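Local coordinates for protein exopolygalacturonate lyase (Vibrio vulnificus, PDB 5A29) that probably cleaves pectate by beta-elimination as a family 2 polysaccharide lyase, and holds a manganese ion in its metal site, at residues A[109-112]-A[113-117]; A[169-172]-A[173-177]; A[244-247]-A[248-251]; A[559-563]-A[564-568]. One frame throughout, in Å; residues are numbered along the deposited sequence.

Contact 1: residues A[109-112]-A[113-117]; sequences EAVR and ITRYF
T114 binds the carbonyl oxygen of A110 twice. Its hydroxyl OG1 lies 2.9 Å from A110 O and comes from above the carbonyl plane, while T114 N, also 2.9 Å from A110 O, arrives from the opposite face of that plane. The hydroxyl reaches back because OG1 is set beside the threonine's own backbone N (chi1 -64°), and it donates its proton to the helix backbone. The remaining rungs are main-chain bonds: I113 N to E109 O, R115 N to V111 O and the longer Y116 N to R112 O.

Ionic contacts occupy another side of the same turns. R112 takes the E109 carboxylate side-on, with NE 3.0 Å from E109 OE1 in a nearly straight bond (178°) and NH2 3.0 Å from E109 OE2, met at its syn lone pair. Two bonds, one to each carboxylate oxygen, hold the guanidinium against rotation. R48 forms a second salt bridge to E109 OE2, so that two arginines share one carboxylate.

Packing contacts complete the turn. I113 crosses E109 at about a right angle, a loose touch with CD1 4.1 Å from E109 CG. V111 runs alongside R115, its methyl CG1 close against the charged tip, 3.3 Å from R115 NH2. With A110 and T114 packed against F164 and the charged pair on a different side, this is the amphipathic pattern expected of a helix in the (alpha/alpha) barrel of family 2 lyases.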
loop_
_atom_site.group_PDB
_atom_site.type_symbol
_atom_site.label_atom_id
_atom_site.label_comp_id
_atom_site.label_asym_id
_atom_site.label_seq_id
_atom_site.Cartn_x
_atom_site.Cartn_y
_atom_site.Cartn_z
ATOM N N GLU A 109 14.530 -14.075 15.155
ATOM C CA GLU A 109 15.411 -13.102 14.568
ATOM C C GLU A 109 14.584 -11.829 14.212
ATOM O O GLU A 109 15.090 -10.717 14.365
ATOM C CB GLU A 109 16.074 -13.669 13.289
ATOM C CG GLU A 109 16.993 -12.692 12.543
ATOM C CD GLU A 109 18.197 -12.233 13.382
ATOM O OE1 GLU A 109 18.355 -12.746 14.514
ATOM O OE2 GLU A 109 18.970 -11.342 12.945
ATOM N N ALA A 110 13.345 -12.006 13.751
ATOM C CA ALA A 110 12.436 -10.820 13.521
ATOM C C ALA A 110 12.272 -10.031 14.852
ATOM O O ALA A 110 12.395 -8.783 14.882
ATOM C CB ALA A 110 11.058 -11.294 13.033
ATOM N N VAL A 111 12.068 -10.781 15.946
ATOM C CA VAL A 111 11.994 -10.143 17.290
ATOM C C VAL A 111 13.271 -9.399 17.632
ATOM O O VAL A 111 13.248 -8.195 17.968
ATOM C CB VAL A 111 11.606 -11.135 18.389
ATOM C CG1 VAL A 111 11.690 -10.476 19.808
ATOM C CG2 VAL A 111 10.223 -11.687 18.148
ATOM N N ARG A 112 14.418 -10.058 17.440
ATOM C CA ARG A 112 15.694 -9.416 17.691
ATOM C C ARG A 112 15.950 -8.099 16.930
ATOM O O ARG A 112 16.461 -7.109 17.492
ATOM C CB ARG A 112 16.860 -10.429 17.437
ATOM C CG ARG A 112 18.211 -9.980 18.011
ATOM C CD ARG A 112 19.285 -11.085 17.912
ATOM N NE ARG A 112 19.771 -11.093 16.540
ATOM C CZ ARG A 112 20.814 -10.391 16.104
ATOM N NH1 ARG A 112 21.554 -9.703 16.946
ATOM N NH2 ARG A 112 21.129 -10.401 14.813
ATOM N N ILE A 113 15.670 -8.101 15.632
ATOM C CA ILE A 113 15.796 -6.888 14.808
ATOM C C ILE A 113 14.842 -5.787 15.351
ATOM O O ILE A 113 15.195 -4.589 15.455
ATOM C CB ILE A 113 15.360 -7.199 13.360
ATOM C CG1 ILE A 113 16.414 -8.151 12.710
ATOM C CG2 ILE A 113 15.226 -5.873 12.584
ATOM C CD1 ILE A 113 15.942 -8.900 11.466
ATOM N N THR A 114 13.602 -6.189 15.552
ATOM C CA THR A 114 12.537 -5.244 15.894
ATOM C C THR A 114 12.824 -4.627 17.271
ATOM O O THR A 114 12.714 -3.394 17.454
ATOM C CB THR A 114 11.182 -5.929 15.822
ATOM O OG1 THR A 114 10.976 -6.333 14.433
ATOM C CG2 THR A 114 10.058 -4.975 16.201
ATOM N N ARG A 115 13.224 -5.471 18.215
ATOM C CA ARG A 115 13.452 -5.000 19.584
ATOM C C ARG A 115 14.619 -4.006 19.574
ATOM O O ARG A 115 14.593 -2.987 20.289
ATOM C CB ARG A 115 13.740 -6.187 20.500
ATOM C CG ARG A 115 13.620 -5.787 21.964
ATOM C CD ARG A 115 14.137 -6.786 22.966
ATOM N NE ARG A 115 13.598 -8.131 22.859
ATOM C CZ ARG A 115 12.344 -8.482 23.118
ATOM N NH1 ARG A 115 11.432 -7.565 23.382
ATOM N NH2 ARG A 115 11.996 -9.753 23.039
ATOM N N TYR A 116 15.638 -4.242 18.749
ATOM C CA TYR A 116 16.785 -3.312 18.726
ATOM C C TYR A 116 16.388 -1.941 18.091
ATOM O O TYR A 116 16.860 -0.882 18.504
ATOM C CB TYR A 116 17.929 -3.917 17.918
ATOM C CG TYR A 116 19.162 -3.056 17.808
ATOM C CD1 TYR A 116 20.117 -3.031 18.853
ATOM C CD2 TYR A 116 19.370 -2.253 16.708
ATOM C CE1 TYR A 116 21.264 -2.226 18.743
ATOM C CE2 TYR A 116 20.504 -1.454 16.580
ATOM C CZ TYR A 116 21.445 -1.432 17.621
ATOM O OH TYR A 116 22.557 -0.616 17.508
ATOM N N PHE A 117 15.644 -2.003 16.979
ATOM C CA PHE A 117 15.110 -0.807 16.359
ATOM C C PHE A 117 14.294 0.011 17.389
ATOM O O PHE A 117 14.520 1.212 17.529
ATOM C CB PHE A 117 14.176 -1.125 15.155
ATOM C CG PHE A 117 13.711 0.138 14.462
ATOM C CD1 PHE A 117 14.576 0.833 13.610
ATOM C CD2 PHE A 117 12.538 0.739 14.860
ATOM C CE1 PHE A 117 14.219 2.070 13.022
ATOM C CE2 PHE A 117 12.173 1.980 14.295
ATOM C CZ PHE A 117 13.007 2.621 13.372
#

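Contact 2: residues A[169-172]-A[173-177]; sequences DPHA and TERYI
H171 overlaps the aliphatic part of R175, one turn further along the helix. R175 CD approaches the imidazole most closely, 3.4 Å from H171 CE1, and R175 CG stands over one ring face, 4.2 Å above the plane and displaced toward the rim. The two side chains run side by side in the same direction, with ring and guanidinium planes only 14° apart. H171 is swung toward R175 by placing its CG beside its own carbonyl carbon (chi1 -178°). The R175 guanidinium continues to Y203, with which it makes a cation-pi contact; if H171 were protonated, the nearby arginine would probably oppose it.

D169 is the N-cap of helix 170-184, which follows helix 162-168 almost at once. D169 OD1 accepts the N-H of A172 at 3.1 Å in a nearly straight bond (170°), the donor approaching from well above the carboxylate plane. D169 O in turn receives T173 N at 3.0 Å, and T173 OG1 lies an equal 3.0 Å from D169 O, so the side chain and the carbonyl of D169 both face the first turn.

E174 lies with its CB 3.5 Å from P170 O; in one of its two conformers its carboxylate reaches N255 and K178. At the far end, Y176 rests CB 3.4 Å from A172 O and extends its ring away to meet W130 edge-to-face, its hydroxyl hydrogen-bonded to H153.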
loop_
_atom_site.group_PDB
_atom_site.type_symbol
_atom_site.label_atom_id
_atom_site.label_comp_id
_atom_site.label_asym_id
_atom_site.label_seq_id
_atom_site.Cartn_x
_atom_site.Cartn_y
_atom_site.Cartn_z
ATOM N N ASP A 169 6.934 -4.992 21.464
ATOM C CA ASP A 169 6.974 -3.909 22.438
ATOM C C ASP A 169 5.641 -3.150 22.489
ATOM O O ASP A 169 5.466 -2.178 21.736
ATOM C CB ASP A 169 8.110 -2.973 22.042
ATOM C CG ASP A 169 8.373 -1.889 23.073
ATOM O OD1 ASP A 169 7.474 -1.609 23.922
ATOM O OD2 ASP A 169 9.459 -1.270 22.959
ATOM N N PRO A 170 4.678 -3.640 23.289
ATOM C CA PRO A 170 3.311 -3.097 23.231
ATOM C C PRO A 170 3.246 -1.609 23.627
ATOM O O PRO A 170 2.476 -0.857 23.064
ATOM C CB PRO A 170 2.534 -3.957 24.223
ATOM C CG PRO A 170 3.580 -4.729 25.019
ATOM C CD PRO A 170 4.784 -4.829 24.160
ATOM N N HIS A 171 4.145 -1.169 24.493
ATOM C CA HIS A 171 4.077 0.186 25.002
ATOM C C HIS A 171 4.554 1.143 23.908
ATOM O O HIS A 171 3.946 2.187 23.654
ATOM C CB HIS A 171 4.959 0.276 26.297
ATOM C CG HIS A 171 4.947 1.606 26.971
ATOM N ND1 HIS A 171 5.913 2.570 26.741
ATOM C CD2 HIS A 171 4.103 2.130 27.895
ATOM C CE1 HIS A 171 5.655 3.636 27.484
ATOM N NE2 HIS A 171 4.555 3.402 28.180
ATOM N N ALA A 172 5.659 0.796 23.256
ATOM C CA ALA A 172 6.144 1.597 22.158
ATOM C C ALA A 172 5.145 1.614 20.950
ATOM O O ALA A 172 5.042 2.651 20.275
ATOM C CB ALA A 172 7.558 1.174 21.729
ATOM N N THR A 173 4.431 0.507 20.728
ATOM C CA THR A 173 3.495 0.411 19.590
ATOM C C THR A 173 2.246 1.226 19.871
ATOM O O THR A 173 1.781 1.987 18.986
ATOM C CB THR A 173 3.136 -1.040 19.285
ATOM O OG1 THR A 173 4.375 -1.688 18.950
ATOM C CG2 THR A 173 2.142 -1.109 18.044
ATOM N N GLU A 174 1.720 1.125 21.103
ATOM C CA GLU A 174 0.658 2.089 21.543
ATOM C C GLU A 174 1.088 3.543 21.396
ATOM O O GLU A 174 0.361 4.362 20.803
ATOM C CB GLU A 174 0.239 1.857 22.998
ATOM C CG GLU A 174 -0.839 2.820 23.500
ATOM C CD GLU A 174 -1.010 2.778 25.002
ATOM O OE1 GLU A 174 -0.675 1.727 25.569
ATOM O OE2 GLU A 174 -1.450 3.782 25.609
ATOM N N ARG A 175 2.254 3.919 21.947
ATOM C CA ARG A 175 2.713 5.297 21.791
ATOM C C ARG A 175 2.899 5.722 20.328
ATOM O O ARG A 175 2.611 6.872 19.944
ATOM C CB ARG A 175 4.005 5.607 22.561
ATOM C CG ARG A 175 3.845 5.494 24.093
ATOM C CD ARG A 175 5.211 5.607 24.780
ATOM N NE ARG A 175 6.105 6.622 24.166
ATOM C CZ ARG A 175 6.105 7.924 24.432
ATOM N NH1 ARG A 175 5.255 8.431 25.324
ATOM N NH2 ARG A 175 6.976 8.717 23.820
ATOM N N TYR A 176 3.412 4.816 19.509
ATOM C CA TYR A 176 3.568 5.132 18.090
ATOM C C TYR A 176 2.220 5.521 17.419
ATOM O O TYR A 176 2.163 6.552 16.756
ATOM C CB TYR A 176 4.239 3.970 17.298
ATOM C CG TYR A 176 4.262 4.337 15.841
ATOM C CD1 TYR A 176 5.134 5.300 15.389
ATOM C CD2 TYR A 176 3.331 3.787 14.958
ATOM C CE1 TYR A 176 5.119 5.723 14.092
ATOM C CE2 TYR A 176 3.274 4.213 13.631
ATOM C CZ TYR A 176 4.157 5.178 13.226
ATOM O OH TYR A 176 4.172 5.574 11.937
ATOM N N ILE A 177 1.210 4.666 17.528
ATOM C CA ILE A 177 -0.089 4.937 16.901
ATOM C C ILE A 177 -0.676 6.286 17.390
ATOM O O ILE A 177 -1.202 7.083 16.600
ATOM C CB ILE A 177 -1.057 3.765 17.161
ATOM C CG1 ILE A 177 -0.555 2.516 16.394
ATOM C CG2 ILE A 177 -2.510 4.079 16.791
ATOM C CD1 ILE A 177 -1.306 1.252 16.819
#

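Contact 3: residues A[244-247]-A[248-251]; sequences AYQL and DWLA
L247 meets A251 at the end of the helix, CD1 lying 3.7 Å from A251 CB. Its CG is anti to the backbone N (chi1 172°), a choice that carries the isobutyl group along the helix toward the last turn. The main chain closes the same pair: A251 N donates to L247 O at 3.0 Å, with a weak second bond from L250 N, and A251 is the first residue to leave helical geometry.

D248 joins the preceding turn through its backbone. Its N bonds to A244 O at 3.1 Å and its CB lies 3.6 Å from Y245 O, while the carboxylate forms a salt bridge with R350.

L250 lies against the Q246 carbonyl. The leucine CG lies 3.2 Å from Q246 O, its CD1 4.1 Å from Q246 CB, and L250 N donates to Q246 O at 2.8 Å. The buried amide of Q246 is hydrogen-bonded through NE2 to Q349, with OE1 near the W249 ring.

Helix 234-250 ends here among several helices: L247 packs against I177 and E174 of helix 170-184, L250 and A251 against Y166 of helix 162-168, D248 against helix 259-272, and Y245 and Q246 against L346 of helix 331-349.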
loop_
_atom_site.group_PDB
_atom_site.type_symbol
_atom_site.label_atom_id
_atom_site.label_comp_id
_atom_site.label_asym_id
_atom_site.label_seq_id
_atom_site.Cartn_x
_atom_site.Cartn_y
_atom_site.Cartn_z
ATOM N N ALA A 244 -5.543 3.180 13.939
ATOM C CA ALA A 244 -6.488 3.446 15.067
ATOM C C ALA A 244 -7.230 2.157 15.344
ATOM O O ALA A 244 -7.366 1.745 16.493
ATOM C CB ALA A 244 -7.479 4.506 14.655
ATOM N N TYR A 245 -7.606 1.432 14.285
ATOM C CA TYR A 245 -8.330 0.197 14.526
ATOM C C TYR A 245 -7.437 -0.922 15.086
ATOM O O TYR A 245 -7.904 -1.784 15.841
ATOM C CB TYR A 245 -9.005 -0.252 13.268
ATOM C CG TYR A 245 -10.393 0.282 13.065
ATOM C CD1 TYR A 245 -11.464 -0.220 13.810
ATOM C CD2 TYR A 245 -10.648 1.282 12.094
ATOM C CE1 TYR A 245 -12.773 0.215 13.601
ATOM C CE2 TYR A 245 -11.975 1.722 11.868
ATOM C CZ TYR A 245 -13.022 1.174 12.613
ATOM O OH TYR A 245 -14.345 1.556 12.386
ATOM N N GLN A 246 -6.157 -0.912 14.718
ATOM C CA GLN A 246 -5.220 -1.918 15.297
ATOM C C GLN A 246 -4.911 -1.561 16.780
ATOM O O GLN A 246 -4.777 -2.445 17.634
ATOM C CB GLN A 246 -3.890 -1.973 14.506
ATOM C CG GLN A 246 -4.065 -2.549 13.116
ATOM C CD GLN A 246 -4.927 -3.802 13.130
ATOM O OE1 GLN A 246 -4.490 -4.831 13.638
ATOM N NE2 GLN A 246 -6.176 -3.704 12.668
ATOM N N LEU A 247 -4.884 -0.304 17.106
ATOM C CA LEU A 247 -4.756 0.040 18.546
ATOM C C LEU A 247 -5.944 -0.535 19.342
ATOM O O LEU A 247 -5.749 -1.212 20.400
ATOM C CB LEU A 247 -4.543 1.561 18.742
ATOM C CG LEU A 247 -4.597 2.085 20.204
ATOM C CD1 LEU A 247 -3.456 1.543 21.056
ATOM C CD2 LEU A 247 -4.550 3.625 20.238
ATOM N N ASP A 248 -7.156 -0.321 18.839
ATOM C CA ASP A 248 -8.332 -0.851 19.519
ATOM C C ASP A 248 -8.245 -2.356 19.615
ATOM O O ASP A 248 -8.703 -2.950 20.588
ATOM C CB ASP A 248 -9.627 -0.534 18.737
ATOM C CG ASP A 248 -10.872 -1.188 19.361
ATOM O OD1 ASP A 248 -11.357 -0.653 20.361
ATOM O OD2 ASP A 248 -11.417 -2.188 18.854
ATOM N N TRP A 249 -7.831 -3.000 18.530
ATOM C CA TRP A 249 -7.788 -4.440 18.502
ATOM C C TRP A 249 -6.733 -5.020 19.460
ATOM O O TRP A 249 -6.990 -6.082 20.057
ATOM C CB TRP A 249 -7.461 -4.939 17.062
ATOM C CG TRP A 249 -7.422 -6.448 16.917
ATOM C CD1 TRP A 249 -6.297 -7.240 16.737
ATOM C CD2 TRP A 249 -8.523 -7.326 16.936
ATOM N NE1 TRP A 249 -6.672 -8.544 16.608
ATOM C CE2 TRP A 249 -8.024 -8.634 16.759
ATOM C CE3 TRP A 249 -9.901 -7.144 17.062
ATOM C CZ2 TRP A 249 -8.859 -9.745 16.688
ATOM C CZ3 TRP A 249 -10.718 -8.247 16.994
ATOM C CH2 TRP A 249 -10.193 -9.533 16.836
ATOM N N LEU A 250 -5.567 -4.395 19.537
ATOM C CA LEU A 250 -4.393 -4.964 20.183
ATOM C C LEU A 250 -4.294 -4.660 21.670
ATOM O O LEU A 250 -3.874 -5.538 22.475
ATOM C CB LEU A 250 -3.089 -4.525 19.489
ATOM C CG LEU A 250 -3.027 -5.107 18.041
ATOM C CD1 LEU A 250 -1.949 -4.344 17.268
ATOM C CD2 LEU A 250 -2.714 -6.611 18.045
ATOM N N ALA A 251 -4.705 -3.453 22.037
ATOM C CA ALA A 251 -4.348 -2.901 23.374
ATOM C C ALA A 251 -5.525 -3.035 24.340
ATOM O O ALA A 251 -6.648 -3.195 23.890
ATOM C CB ALA A 251 -3.851 -1.461 23.254
#

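Contact 4: residues A[559-563]-A[564-568]; sequences AYDTN and EIYKQ
The Y566 ring meets D561 at its edge: D561 OD2 lies in the ring plane, 3.7 Å from Y566 CE2, and the carboxylate is turned 77° from the ring. The centre of one ring face is covered by I565 CG2, 3.7 Å above it. A water at the edge, also in plane, donates to D561 OD2 and accepts from Y566 OH, clasping the two ends together. D561 can reach the ring because its CG stands between the backbone N and the carbonyl carbon (chi1 64°); its other oxygen, OD1, accepts from I549 N.

The second flat pair is N563 and E564. N563 ND2 donates to E564 OE2 at a short 2.6 Å, leaving in its own amide plane but striking the carboxylate from above, the planes 55° apart. That same oxygen has a salt bridge with K556 and accepts from a second water, which also takes the N-H of Y560. The other amide atom, N563 OD1, touches the aliphatic K567 chain at CD, 3.5 Å away; K567 NZ is hydrogen-bonded to the backbone of a bound peptide. Q568 NE2, in its amide plane, donates to N563 O at 3.3 Å.

The main chain winds tightly here, D561 O receiving both I565 N and Y566 N, the latter at 3.0 Å. Strand 556-560, a single helical turn (561-564) with Y560 as its N-cap, and a type I beta turn from I565 to Q568 follow in succession beside the metal site, the Y560 side chain lying about 6 Å from that of the manganese ligand E154.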
loop_
_atom_site.group_PDB
_atom_site.type_symbol
_atom_site.label_atom_id
_atom_site.label_comp_id
_atom_site.label_asym_id
_atom_site.label_seq_id
_atom_site.Cartn_x
_atom_site.Cartn_y
_atom_site.Cartn_z
ATOM N N ALA A 559 13.949 13.070 -6.098
ATOM C CA ALA A 559 14.300 11.689 -6.472
ATOM C C ALA A 559 13.730 10.670 -5.513
ATOM O O ALA A 559 13.722 10.886 -4.307
ATOM C CB ALA A 559 15.824 11.532 -6.521
ATOM N N TYR A 560 13.372 9.498 -6.040
ATOM C CA TYR A 560 12.925 8.371 -5.169
ATOM C C TYR A 560 13.952 7.208 -5.309
ATOM O O TYR A 560 14.372 6.888 -6.444
ATOM C CB TYR A 560 11.561 7.832 -5.687
ATOM C CG TYR A 560 10.477 8.855 -5.544
ATOM C CD1 TYR A 560 10.277 9.854 -6.506
ATOM C CD2 TYR A 560 9.701 8.895 -4.378
ATOM C CE1 TYR A 560 9.322 10.857 -6.304
ATOM C CE2 TYR A 560 8.720 9.865 -4.193
ATOM C CZ TYR A 560 8.537 10.837 -5.151
ATOM O OH TYR A 560 7.560 11.786 -4.921
ATOM N N ASP A 561 14.224 6.533 -4.206
ATOM C CA ASP A 561 15.035 5.284 -4.258
ATOM C C ASP A 561 14.483 4.211 -5.235
ATOM O O ASP A 561 15.254 3.515 -5.949
ATOM C CB ASP A 561 15.235 4.687 -2.873
ATOM C CG ASP A 561 13.908 4.220 -2.203
ATOM O OD1 ASP A 561 12.844 4.675 -2.626
ATOM O OD2 ASP A 561 13.938 3.426 -1.225
ATOM N N THR A 562 13.161 4.182 -5.357
ATOM C CA THR A 562 12.447 3.346 -6.311
ATOM C C THR A 562 13.062 3.414 -7.681
ATOM O O THR A 562 13.193 2.411 -8.339
ATOM C CB THR A 562 10.978 3.864 -6.409
ATOM O OG1 THR A 562 10.515 4.063 -5.054
ATOM C CG2 THR A 562 10.076 2.816 -7.019
ATOM N N ASN A 563 13.436 4.614 -8.127
ATOM C CA ASN A 563 14.039 4.751 -9.422
ATOM C C ASN A 563 15.560 4.787 -9.305
ATOM O O ASN A 563 16.233 4.018 -9.973
ATOM C CB ASN A 563 13.581 6.044 -10.061
ATOM C CG ASN A 563 14.120 6.187 -11.453
ATOM O OD1 ASN A 563 13.779 5.402 -12.345
ATOM N ND2 ASN A 563 15.008 7.161 -11.647
ATOM N N GLU A 564 16.086 5.660 -8.447
ATOM C CA GLU A 564 17.544 5.965 -8.422
ATOM C C GLU A 564 18.348 4.754 -7.966
ATOM O O GLU A 564 19.542 4.650 -8.304
ATOM C CB GLU A 564 17.871 7.145 -7.485
ATOM C CG GLU A 564 17.171 8.455 -7.936
ATOM C CD GLU A 564 17.291 8.733 -9.438
ATOM O OE1 GLU A 564 18.427 8.836 -9.949
ATOM O OE2 GLU A 564 16.273 8.839 -10.140
ATOM N N ILE A 565 17.731 3.894 -7.149
ATOM C CA ILE A 565 18.362 2.644 -6.726
ATOM C C ILE A 565 17.770 1.397 -7.421
ATOM O O ILE A 565 18.473 0.687 -8.153
ATOM C CB ILE A 565 18.368 2.482 -5.212
ATOM C CG1 ILE A 565 19.161 3.639 -4.579
ATOM C CG2 ILE A 565 18.845 1.081 -4.800
ATOM C CD1 ILE A 565 19.107 3.739 -3.071
ATOM N N TYR A 566 16.467 1.152 -7.239
ATOM C CA TYR A 566 15.909 -0.147 -7.539
ATOM C C TYR A 566 15.600 -0.377 -8.997
ATOM O O TYR A 566 15.261 -1.533 -9.371
ATOM C CB TYR A 566 14.695 -0.491 -6.610
ATOM C CG TYR A 566 15.148 -0.521 -5.170
ATOM C CD1 TYR A 566 15.937 -1.574 -4.693
ATOM C CD2 TYR A 566 14.886 0.545 -4.316
ATOM C CE1 TYR A 566 16.355 -1.616 -3.387
ATOM C CE2 TYR A 566 15.302 0.522 -3.013
ATOM C CZ TYR A 566 16.061 -0.560 -2.573
ATOM O OH TYR A 566 16.492 -0.602 -1.290
ATOM N N LYS A 567 15.738 0.658 -9.832
ATOM C CA LYS A 567 15.600 0.463 -11.288
ATOM C C LYS A 567 16.945 0.547 -12.061
ATOM O O LYS A 567 16.948 0.403 -13.270
ATOM C CB LYS A 567 14.609 1.465 -11.937
ATOM C CG LYS A 567 13.163 1.234 -11.519
ATOM C CD LYS A 567 12.286 2.205 -12.270
ATOM C CE LYS A 567 10.866 1.840 -12.006
ATOM N NZ LYS A 567 10.013 2.761 -12.806
ATOM N N GLN A 568 18.024 0.694 -11.345
ATOM C CA GLN A 568 19.370 0.626 -11.979
ATOM C C GLN A 568 19.616 -0.798 -12.574
ATOM O O GLN A 568 19.135 -1.851 -12.047
ATOM C CB GLN A 568 20.434 0.962 -10.924
ATOM C CG GLN A 568 20.335 2.394 -10.404
ATOM C CD GLN A 568 20.200 3.403 -11.549
ATOM O OE1 GLN A 568 21.125 3.540 -12.336
ATOM N NE2 GLN A 568 19.016 4.065 -11.682
HETATM O O HOH W 1 13.596 9.436 -8.858
HETATM O O HOH W 2 15.970 1.923 0.148
#

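How the contacts relate
Contacts 2 and 3 are joined directly: their centres are about 10 Å apart, and helices 170-184 and 234-250 pack through I177 CD1 and L247 CB at 3.8 Å. Contact 1, on helix 105-120, stands about 15 Å from contact 2 between centres, and M118 of its helix touches D169, A172 and T173. Contact 4 lies apart, about 34 Å from contact 3 between centres and on the opposite side of the chain's centre. Contacts 2 and 4 both approach the manganese site: the Y176 side chain is about 9 Å from that of the manganese ligand E154, and the Y560 side chain of contact 4 lies closer to E154 still, and about 6 Å from a bound meso-tartaric acid.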